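Local coordinates for protein Exo-arabinanase (Penicillium chrysogenum, PDB 3A72) that is an exo-acting glycoside hydrolase that binds arabinobiose and probably cuts this disaccharide from the ends of alpha-1,5-linked L-arabinan chains, at residues I116-S121 and P152-N157. Residues are numbered along the deposited sequence; the frame is centred on the assembly and turned at random.
Sequences IVLYAS and PFLLAN
With CG2 anti to the backbone N and CG1 beside it (chi1 -61°), I116 directs both of its branches at the ring of P152. The methyl CG2 meets two pyrrolidine carbons, lying 4.0 Å from P152 CB and equally near P152 CG, while the extended second torsion carries I116 CD1 on to P152 CD at 4.1 Å. The proline is thus touched along three of its ring carbons by a single branched side chain, the two running obliquely to one another. Two residues further along each strand, the leucines meet more sparingly. L118 sets CG anti to its own N (chi1 -171°), which swings a methyl across a gap that its CB alone would not span; L154, whose CB already faces the other strand, supplies the partner, and the two CD1 methyls touch at 4.1 Å. No hydrogen bond joins the segments, and even at I116 and P152 the CA atoms stand 7.3 Å apart, so the association rests on apolar side chains that are buried in the folded enzyme. Neighbours close in from both sheets: A103 of strand 100-106 touches P152 and L154, as does C163 of strand 160-167, and Y165 reaches I116. The backbone of I116-S121, by contrast, is bonded to strands 100-106 and 129-137 of its own sheet. The example illustrates how successive four-stranded antiparallel sheets adhere through their faces: strand 114-121 is the third of one sheet and strand 149-157 the first of the next. The side chain of P152 lies about 9 Å from a bound arabinofuranose, placing the contact near the sugar site without touching it. Such packing is characteristic of neighbouring blades in the six-bladed beta-propeller of sialidase-like proteins.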
loop_
_atom_site.group_PDB
_atom_site.type_symbol
_atom_site.label_atom_id
_atom_site.label_comp_id
_atom_site.label_asym_id
_atom_site.label_seq_id
_atom_site.Cartn_x
_atom_site.Cartn_y
_atom_site.Cartn_z
ATOM N N ILE A 116 -12.222 -0.547 8.064
ATOM C CA ILE A 116 -11.652 0.171 6.917
ATOM C C ILE A 116 -12.700 1.146 6.445
ATOM O O ILE A 116 -13.781 0.730 5.959
ATOM C CB ILE A 116 -11.204 -0.781 5.808
ATOM C CG1 ILE A 116 -10.122 -1.720 6.296
ATOM C CG2 ILE A 116 -10.756 0.023 4.603
ATOM C CD1 ILE A 116 -9.818 -2.856 5.328
ATOM N N VAL A 117 -12.389 2.421 6.597
ATOM C CA VAL A 117 -13.268 3.549 6.264
ATOM C C VAL A 117 -12.665 4.336 5.102
ATOM O O VAL A 117 -11.460 4.294 4.848
ATOM C CB VAL A 117 -13.508 4.422 7.483
ATOM C CG1 VAL A 117 -14.312 3.664 8.544
ATOM C CG2 VAL A 117 -12.239 5.036 8.053
ATOM N N LEU A 118 -13.535 5.050 4.411
ATOM C CA LEU A 118 -13.223 5.841 3.240
ATOM C C LEU A 118 -13.587 7.309 3.486
ATOM O O LEU A 118 -14.747 7.603 3.784
ATOM C CB LEU A 118 -13.961 5.305 1.982
ATOM C CG LEU A 118 -13.540 5.941 0.676
ATOM C CD1 LEU A 118 -12.153 5.559 0.289
ATOM C CD2 LEU A 118 -14.554 5.570 -0.402
ATOM N N TYR A 119 -12.608 8.191 3.331
ATOM C CA TYR A 119 -12.719 9.638 3.396
ATOM C C TYR A 119 -12.391 10.216 2.018
ATOM O O TYR A 119 -11.621 9.671 1.238
ATOM C CB TYR A 119 -11.729 10.214 4.454
ATOM C CG TYR A 119 -12.317 10.114 5.846
ATOM C CD1 TYR A 119 -12.853 11.218 6.465
ATOM C CD2 TYR A 119 -12.374 8.912 6.546
ATOM C CE1 TYR A 119 -13.401 11.156 7.724
ATOM C CE2 TYR A 119 -12.950 8.805 7.790
ATOM C CZ TYR A 119 -13.465 9.933 8.388
ATOM O OH TYR A 119 -14.073 9.775 9.627
ATOM N N ALA A 120 -12.984 11.384 1.720
ATOM C CA ALA A 120 -12.760 12.061 0.446
ATOM C C ALA A 120 -12.465 13.531 0.680
ATOM O O ALA A 120 -13.026 14.195 1.577
ATOM C CB ALA A 120 -13.962 11.942 -0.446
ATOM N N SER A 121 -11.620 14.065 -0.185
ATOM C CA SER A 121 -11.297 15.460 -0.259
ATOM C C SER A 121 -11.515 15.974 -1.676
ATOM O O SER A 121 -11.071 15.326 -2.653
ATOM C CB SER A 121 -9.806 15.683 0.094
ATOM O OG SER A 121 -9.419 17.028 -0.159
ATOM N N PRO A 152 -5.960 -1.823 3.145
ATOM C CA PRO A 152 -6.649 -1.496 1.901
ATOM C C PRO A 152 -5.699 -1.012 0.790
ATOM O O PRO A 152 -4.704 -0.292 1.047
ATOM C CB PRO A 152 -7.593 -0.353 2.267
ATOM C CG PRO A 152 -6.927 0.296 3.461
ATOM C CD PRO A 152 -6.345 -0.871 4.242
ATOM N N PHE A 153 -6.059 -1.370 -0.426
ATOM C CA PHE A 153 -5.423 -0.880 -1.648
ATOM C C PHE A 153 -6.547 -0.527 -2.625
ATOM O O PHE A 153 -7.417 -1.376 -2.856
ATOM C CB PHE A 153 -4.470 -1.938 -2.251
ATOM C CG PHE A 153 -3.684 -1.383 -3.430
ATOM C CD1 PHE A 153 -2.451 -0.805 -3.213
ATOM C CD2 PHE A 153 -4.214 -1.396 -4.702
ATOM C CE1 PHE A 153 -1.768 -0.201 -4.252
ATOM C CE2 PHE A 153 -3.531 -0.783 -5.751
ATOM C CZ PHE A 153 -2.337 -0.193 -5.519
ATOM N N LEU A 154 -6.554 0.680 -3.145
ATOM C CA LEU A 154 -7.635 1.183 -3.996
ATOM C C LEU A 154 -7.209 1.260 -5.466
ATOM O O LEU A 154 -6.104 1.700 -5.758
ATOM C CB LEU A 154 -8.084 2.580 -3.553
ATOM C CG LEU A 154 -8.621 2.701 -2.122
ATOM C CD1 LEU A 154 -8.963 4.134 -1.786
ATOM C CD2 LEU A 154 -9.856 1.819 -1.886
ATOM N N LEU A 155 -8.124 0.883 -6.355
ATOM C CA LEU A 155 -7.875 0.931 -7.793
ATOM C C LEU A 155 -9.203 1.155 -8.500
ATOM O O LEU A 155 -10.166 0.397 -8.223
ATOM C CB LEU A 155 -7.231 -0.351 -8.246
ATOM C CG LEU A 155 -6.926 -0.500 -9.763
ATOM C CD1 LEU A 155 -5.571 -1.165 -10.000
ATOM C CD2 LEU A 155 -8.002 -1.239 -10.448
ATOM N N ALA A 156 -9.319 2.113 -9.378
ATOM C CA ALA A 156 -10.514 2.335 -10.187
ATOM C C ALA A 156 -10.366 1.679 -11.554
ATOM O O ALA A 156 -9.288 1.648 -12.144
ATOM C CB ALA A 156 -10.787 3.823 -10.348
ATOM N N ASN A 157 -11.503 1.228 -12.086
ATOM C CA ASN A 157 -11.572 0.661 -13.417
ATOM C C ASN A 157 -13.018 0.742 -13.890
ATOM O O ASN A 157 -13.912 0.352 -13.142
ATOM C CB ASN A 157 -11.132 -0.779 -13.406
ATOM C CG ASN A 157 -11.142 -1.392 -14.783
ATOM O OD1 ASN A 157 -10.531 -0.854 -15.730
ATOM N ND2 ASN A 157 -11.843 -2.510 -14.885
#